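Local coordinates for protein thermotoga maritima TmcAL (Thermotoga maritima, PDB 5Y0T) that belongs to the HIGH nucleotidyl transferase family of the HUP clan and holds adenosine-5'-rp-alpha-thio-triphosphate in a pocket of its fold, at residues D232-E235 against I236-E240; R214-R218 against E219-E223; A142-Y145 against A146-Y150. All blocks are in the same frame, centred on the assembly; numbering follows the deposited sequence.

Interaction 1: residues D232-E235 against I236-E240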
# COMPACT_ATOMS: atom_id res chain seq x y z
N ASP A 232 -33.13 17.25 -0.85
CA ASP A 232 -31.85 17.83 -0.45
C ASP A 232 -30.73 16.80 -0.51
O ASP A 232 -29.56 17.15 -0.73
CB ASP A 232 -31.91 18.43 0.95
CG ASP A 232 -32.67 19.74 1.00
OD1 ASP A 232 -32.87 20.38 -0.06
OD2 ASP A 232 -33.09 20.13 2.10
N SER A 233 -31.06 15.53 -0.29
CA SER A 233 -30.05 14.49 -0.34
C SER A 233 -29.61 14.29 -1.79
O SER A 233 -28.42 14.23 -2.08
CB SER A 233 -30.59 13.18 0.24
OG SER A 233 -29.65 12.14 0.09
N PHE A 234 -30.58 14.19 -2.69
CA PHE A 234 -30.28 14.04 -4.11
C PHE A 234 -29.49 15.25 -4.63
O PHE A 234 -28.57 15.10 -5.44
CB PHE A 234 -31.57 13.88 -4.92
CG PHE A 234 -31.32 13.57 -6.38
CD1 PHE A 234 -30.82 12.33 -6.76
CD2 PHE A 234 -31.56 14.52 -7.36
CE1 PHE A 234 -30.58 12.03 -8.09
CE2 PHE A 234 -31.31 14.23 -8.70
CZ PHE A 234 -30.83 12.99 -9.06
N GLU A 235 -29.87 16.44 -4.18
CA GLU A 235 -29.22 17.67 -4.62
C GLU A 235 -27.73 17.66 -4.25
O GLU A 235 -26.88 17.98 -5.07
CB GLU A 235 -29.91 18.90 -4.01
CG GLU A 235 -29.69 20.18 -4.79
CD GLU A 235 -30.30 20.12 -6.18
OE1 GLU A 235 -31.36 19.47 -6.35
OE2 GLU A 235 -29.72 20.73 -7.11
N ILE A 236 -27.43 17.26 -3.03
CA ILE A 236 -26.04 17.23 -2.58
C ILE A 236 -25.26 16.11 -3.31
O ILE A 236 -24.09 16.28 -3.66
CB ILE A 236 -25.94 17.02 -1.05
CG1 ILE A 236 -26.54 18.21 -0.28
CG2 ILE A 236 -24.50 16.77 -0.63
CD1 ILE A 236 -25.75 19.46 -0.36
N LEU A 237 -25.92 14.98 -3.52
CA LEU A 237 -25.34 13.87 -4.28
C LEU A 237 -24.93 14.34 -5.68
O LEU A 237 -23.81 14.09 -6.13
CB LEU A 237 -26.33 12.71 -4.38
CG LEU A 237 -25.88 11.53 -5.25
CD1 LEU A 237 -24.67 10.84 -4.63
CD2 LEU A 237 -27.02 10.55 -5.47
N MET A 238 -25.83 15.05 -6.35
CA MET A 238 -25.54 15.62 -7.67
C MET A 238 -24.41 16.65 -7.61
O MET A 238 -23.56 16.71 -8.52
CB MET A 238 -26.80 16.25 -8.26
CG MET A 238 -27.86 15.25 -8.68
SD MET A 238 -27.31 14.16 -10.01
CE MET A 238 -27.09 12.61 -9.15
N ARG A 239 -24.40 17.46 -6.55
CA ARG A 239 -23.34 18.44 -6.34
C ARG A 239 -21.97 17.78 -6.31
O ARG A 239 -21.02 18.25 -6.96
CB ARG A 239 -23.55 19.21 -5.03
CG ARG A 239 -22.48 20.28 -4.75
CD ARG A 239 -22.55 20.80 -3.32
NE ARG A 239 -21.92 19.88 -2.38
CZ ARG A 239 -22.04 19.96 -1.06
NH1 ARG A 239 -22.80 20.90 -0.52
NH2 ARG A 239 -21.41 19.08 -0.29
N GLU A 240 -21.86 16.69 -5.56
CA GLU A 240 -20.57 16.01 -5.43
C GLU A 240 -20.18 15.36 -6.75
O GLU A 240 -19.00 15.36 -7.12
CB GLU A 240 -20.62 14.97 -4.31
CG GLU A 240 -20.89 15.56 -2.93
CD GLU A 240 -19.79 16.51 -2.51
OE1 GLU A 240 -18.67 16.01 -2.28
OE2 GLU A 240 -20.04 17.74 -2.41

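Interaction 2: residues R214-R218 against E219-E223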
# COMPACT_ATOMS: atom_id res chain seq x y z
N ARG A 214 -27.15 2.45 -4.17
CA ARG A 214 -25.79 2.55 -4.69
C ARG A 214 -25.67 1.75 -5.99
O ARG A 214 -24.96 2.16 -6.91
CB ARG A 214 -24.77 2.07 -3.65
CG ARG A 214 -24.65 3.01 -2.45
CD ARG A 214 -23.38 2.74 -1.62
NE ARG A 214 -23.29 1.35 -1.19
CZ ARG A 214 -23.89 0.84 -0.12
NH1 ARG A 214 -24.66 1.59 0.64
NH2 ARG A 214 -23.73 -0.45 0.18
N ASN A 215 -26.37 0.63 -6.10
CA ASN A 215 -26.33 -0.14 -7.34
C ASN A 215 -27.07 0.57 -8.46
O ASN A 215 -26.69 0.45 -9.63
CB ASN A 215 -26.91 -1.55 -7.13
CG ASN A 215 -25.94 -2.46 -6.42
OD1 ASN A 215 -24.74 -2.17 -6.34
ND2 ASN A 215 -26.44 -3.57 -5.89
N LEU A 216 -28.13 1.30 -8.11
CA LEU A 216 -28.82 2.12 -9.10
C LEU A 216 -27.88 3.20 -9.64
O LEU A 216 -27.89 3.47 -10.84
CB LEU A 216 -30.07 2.77 -8.49
CG LEU A 216 -31.27 1.86 -8.20
CD1 LEU A 216 -32.33 2.64 -7.44
CD2 LEU A 216 -31.85 1.26 -9.48
N MET A 217 -27.07 3.80 -8.77
CA MET A 217 -26.07 4.77 -9.24
C MET A 217 -25.09 4.13 -10.23
O MET A 217 -24.84 4.71 -11.30
CB MET A 217 -25.30 5.36 -8.07
CG MET A 217 -26.18 6.21 -7.13
SD MET A 217 -25.15 6.89 -5.83
CE MET A 217 -26.33 7.09 -4.50
N ARG A 218 -24.54 2.97 -9.89
CA ARG A 218 -23.65 2.21 -10.80
C ARG A 218 -24.26 2.02 -12.19
O ARG A 218 -23.57 2.15 -13.20
CB ARG A 218 -23.32 0.83 -10.23
CG ARG A 218 -22.41 0.83 -9.00
CD ARG A 218 -22.14 -0.59 -8.51
NE ARG A 218 -21.04 -0.63 -7.54
CZ ARG A 218 -21.19 -0.57 -6.22
NH1 ARG A 218 -22.41 -0.48 -5.69
NH2 ARG A 218 -20.13 -0.60 -5.41
N GLU A 219 -25.55 1.72 -12.22
CA GLU A 219 -26.24 1.46 -13.47
C GLU A 219 -26.72 2.76 -14.11
O GLU A 219 -27.41 2.74 -15.13
CB GLU A 219 -27.43 0.53 -13.25
CG GLU A 219 -27.04 -0.84 -12.76
CD GLU A 219 -28.25 -1.73 -12.55
OE1 GLU A 219 -29.21 -1.62 -13.33
OE2 GLU A 219 -28.23 -2.54 -11.60
N LYS A 220 -26.38 3.87 -13.46
CA LYS A 220 -26.78 5.19 -13.92
C LYS A 220 -28.28 5.32 -14.10
O LYS A 220 -28.74 5.95 -15.05
CB LYS A 220 -26.05 5.54 -15.22
CG LYS A 220 -24.56 5.81 -15.01
CD LYS A 220 -23.71 5.22 -16.11
CE LYS A 220 -22.23 5.48 -15.85
NZ LYS A 220 -21.92 6.94 -15.86
N ARG A 221 -29.06 4.75 -13.18
CA ARG A 221 -30.49 4.96 -13.27
C ARG A 221 -30.81 6.07 -12.30
O ARG A 221 -31.27 5.83 -11.18
CB ARG A 221 -31.23 3.67 -12.92
CG ARG A 221 -30.91 2.49 -13.85
CD ARG A 221 -31.12 1.13 -13.17
NE ARG A 221 -32.53 0.81 -12.90
CZ ARG A 221 -32.95 -0.33 -12.35
NH1 ARG A 221 -32.09 -1.28 -12.00
NH2 ARG A 221 -34.25 -0.52 -12.14
N TRP A 222 -30.74 7.29 -12.80
CA TRP A 222 -30.68 8.45 -11.92
C TRP A 222 -32.06 8.88 -11.48
O TRP A 222 -32.24 9.44 -10.40
CB TRP A 222 -29.93 9.60 -12.62
CG TRP A 222 -28.46 9.28 -12.78
CD1 TRP A 222 -27.78 9.12 -13.96
CD2 TRP A 222 -27.51 9.06 -11.74
NE1 TRP A 222 -26.46 8.83 -13.71
CE2 TRP A 222 -26.27 8.78 -12.35
CE3 TRP A 222 -27.58 9.07 -10.34
CZ2 TRP A 222 -25.11 8.52 -11.62
CZ3 TRP A 222 -26.43 8.81 -9.61
CH2 TRP A 222 -25.21 8.54 -10.26
N GLU A 223 -33.05 8.62 -12.33
CA GLU A 223 -34.43 8.92 -12.00
C GLU A 223 -34.92 8.07 -10.84
O GLU A 223 -35.64 8.55 -9.96
CB GLU A 223 -35.32 8.71 -13.23
CG GLU A 223 -35.34 9.89 -14.19
CD GLU A 223 -36.00 11.12 -13.58
OE1 GLU A 223 -37.24 11.24 -13.67
OE2 GLU A 223 -35.28 11.97 -13.00

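Interaction 3: residues A142-Y145 against A146-Y150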
# COMPACT_ATOMS: atom_id res chain seq x y z
N ALA A 142 -23.34 -19.39 17.66
CA ALA A 142 -23.19 -19.97 19.00
C ALA A 142 -23.97 -19.19 20.05
O ALA A 142 -24.67 -19.78 20.87
CB ALA A 142 -21.73 -20.04 19.39
N ARG A 143 -23.83 -17.87 20.02
CA ARG A 143 -24.58 -16.99 20.90
C ARG A 143 -26.08 -17.17 20.70
O ARG A 143 -26.84 -17.22 21.67
CB ARG A 143 -24.19 -15.53 20.67
CG ARG A 143 -25.01 -14.53 21.48
CD ARG A 143 -24.42 -13.12 21.39
NE ARG A 143 -24.57 -12.54 20.06
CZ ARG A 143 -24.16 -11.32 19.72
NH1 ARG A 143 -23.57 -10.52 20.61
NH2 ARG A 143 -24.35 -10.90 18.48
N LYS A 144 -26.50 -17.28 19.45
CA LYS A 144 -27.91 -17.49 19.12
C LYS A 144 -28.43 -18.79 19.74
O LYS A 144 -29.46 -18.79 20.43
CB LYS A 144 -28.11 -17.50 17.60
CG LYS A 144 -29.58 -17.63 17.17
CD LYS A 144 -29.76 -17.49 15.66
CE LYS A 144 -29.03 -18.59 14.89
NZ LYS A 144 -29.33 -18.53 13.43
N TYR A 145 -27.73 -19.89 19.49
CA TYR A 145 -28.12 -21.20 19.99
C TYR A 145 -28.08 -21.22 21.52
O TYR A 145 -28.95 -21.82 22.16
CB TYR A 145 -27.21 -22.29 19.42
CG TYR A 145 -27.21 -22.36 17.91
CD1 TYR A 145 -28.37 -22.08 17.19
CD2 TYR A 145 -26.06 -22.68 17.21
CE1 TYR A 145 -28.38 -22.14 15.81
CE2 TYR A 145 -26.07 -22.74 15.83
CZ TYR A 145 -27.23 -22.47 15.14
OH TYR A 145 -27.22 -22.53 13.76
N ALA A 146 -27.09 -20.55 22.09
CA ALA A 146 -26.94 -20.51 23.54
C ALA A 146 -28.11 -19.75 24.18
O ALA A 146 -28.64 -20.17 25.22
CB ALA A 146 -25.62 -19.89 23.93
N LEU A 147 -28.51 -18.65 23.55
CA LEU A 147 -29.64 -17.87 24.03
C LEU A 147 -30.92 -18.68 23.93
O LEU A 147 -31.74 -18.67 24.86
CB LEU A 147 -29.77 -16.56 23.24
CG LEU A 147 -28.71 -15.50 23.56
CD1 LEU A 147 -28.77 -14.37 22.56
CD2 LEU A 147 -28.91 -14.96 24.97
N MET A 148 -31.09 -19.39 22.82
CA MET A 148 -32.25 -20.25 22.64
C MET A 148 -32.33 -21.30 23.74
O MET A 148 -33.40 -21.54 24.30
CB MET A 148 -32.21 -20.95 21.28
CG MET A 148 -32.44 -20.02 20.11
SD MET A 148 -32.27 -20.85 18.52
CE MET A 148 -32.57 -19.47 17.42
N ARG A 149 -31.20 -21.92 24.04
CA ARG A 149 -31.17 -22.97 25.03
C ARG A 149 -31.44 -22.37 26.40
O ARG A 149 -32.12 -22.98 27.24
CB ARG A 149 -29.83 -23.72 24.99
CG ARG A 149 -29.68 -24.62 23.77
CD ARG A 149 -28.29 -25.22 23.64
NE ARG A 149 -27.99 -26.21 24.67
CZ ARG A 149 -26.79 -26.73 24.88
NH1 ARG A 149 -25.76 -26.34 24.14
NH2 ARG A 149 -26.60 -27.63 25.84
N TYR A 150 -30.94 -21.16 26.61
CA TYR A 150 -31.20 -20.41 27.83
C TYR A 150 -32.69 -20.09 27.95
O TYR A 150 -33.30 -20.32 29.00
CB TYR A 150 -30.38 -19.11 27.86
CG TYR A 150 -30.42 -18.39 29.18
CD1 TYR A 150 -29.69 -18.86 30.27
CD2 TYR A 150 -31.19 -17.24 29.35
CE1 TYR A 150 -29.73 -18.20 31.49
CE2 TYR A 150 -31.23 -16.58 30.57
CZ TYR A 150 -30.49 -17.07 31.64
OH TYR A 150 -30.53 -16.43 32.85

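Interaction 1: residues D232-E235 against I236-E240
M238 CG lies over one face of the F234 ring, one helical turn away. It sits 3.9 Å from the ring centroid and 23° off the ring normal, a CH-pi contact placed towards the rim, near CE2. The chain then bends at chi2 and chi3, so that SD passes obliquely to the ring as a Met-aromatic contact and CE comes to 3.7 Å from F234 CE1. The ring is brought there by its first torsion, with CG anti to the backbone N (chi1 -174°). L237 adds a looser touch, its CD2 4.4 Å from F234 CD1. Beneath these side chains runs the regular i to i+4 bonding of helix 231-242: M238 N reaches F234 O at 2.9 Å, placing the two residues on the same side of the helix, one turn apart, and L237 N bonds to S233 O. Further along, R239 holds E240 side-on, NE and NH2 both on OE2, with the NE bond 2.8 Å long and the oxygen in the guanidinium plane. R245 is a second partner of that oxygen, and E57 takes R239 NH1. Outside the helix, V225 and R226 of helix 222-228 pack on F234, while S233 OG is hydrogen-bonded to F13 O.

Interaction 2: residues R214-R218 against E219-E223
This is a local contact round a helix end, where helix 210-218 stops and the chain turns into helix 222-228, and it joins apolar packing to backbone capping at the protein surface. On one side of the turn, L216 CD2 rests over the centre of the R221 guanidinium, 3.5 Å from CZ. The bend of R221 at chi3 (69°) folds the flat group back across the leucine, and its NH1 meets E219 OE1 at 3.2 Å in a salt bridge that comes from above the carboxylate plane. E224 holds NH2 of the same arginine, so the group that lies on the leucine is tied by two carboxylates. The turn itself is a Schellman motif: K220 takes positive phi (55°), R221 N bonds to L216 O at 2.9 Å in a nearly straight bond, and K220 N reaches M217 O from well above its carbonyl plane. E219 N still makes the ordinary helical bond to N215 O. R221 then occupies the N-cap position of the next helix. M217 and W222 meet at about a right angle, with M217 CG 3.6 Å from W222 CZ3, while K220 CA lies over one face of the indole, towards its rim. M217 also packs on L237 and W222 on M238, both from helix 231-242. Within the last turn of helix 210-218, R218 NH1 makes a weak bond to N215 OD1, whereas its NH2 is held by a salt bridge to E251.

Interaction 3: residues A142-Y145 against A146-Y150
A146 N donates to A142 O at 2.8 Å, the shortest of the four i to i+4 backbone bonds that cross from 142-145 to 146-150; the others run from L147 to R143, M148 to K144 and R149 to Y145. The helical repeat brings side chains four residues apart onto the same side, and two such pairs lie alongside each other. K144 and M148 point the same way, and the methyl CE of the methionine reaches K144 CG at 3.5 Å. M148 is extended beyond CG (chi2 176°, chi3 -179°), which carries that methyl back along the aliphatic part of the lysine. R143 and L147 are paired in the same manner but less closely, with R143 CG 3.9 Å from L147 CD1. Y145 is met differently: M148 SD stands at the edge of its ring, near the ring plane, 4.3 Å from CD1, and Y137 packs on the same tyrosine edge-to-face. The charged ends lead to partners elsewhere. E165 takes K144 NZ and E174 takes R143 NH1, while R149 is shared between E131 and E132 of helix 123-134. L147 packs on V114 and L118 of helix 108-120. A142, A146, L147 and Y150 are buried, a pattern consistent with an amphipathic helix, its buried side against helices 108-120 and 123-134.

From the N terminus the order is interaction 3, interaction 2, interaction 1; they lie in series, none nested in or crossing another, and each joins adjoining segments without closing a long loop. Interaction 3 stays within helix 139-153, remote from the others: its nearest atoms are about 21 Å from interaction 2 and about 30 Å from interaction 1, which lies on the opposite side of the chain's centre. Interaction 2 turns helix 210-218 into helix 222-228, and interaction 1 follows on helix 231-242. These two touch: L237 CD2 is 3.7 Å from M217 CE, and M238 CE 3.8 Å from W222 CE3, packing the three successive helices together.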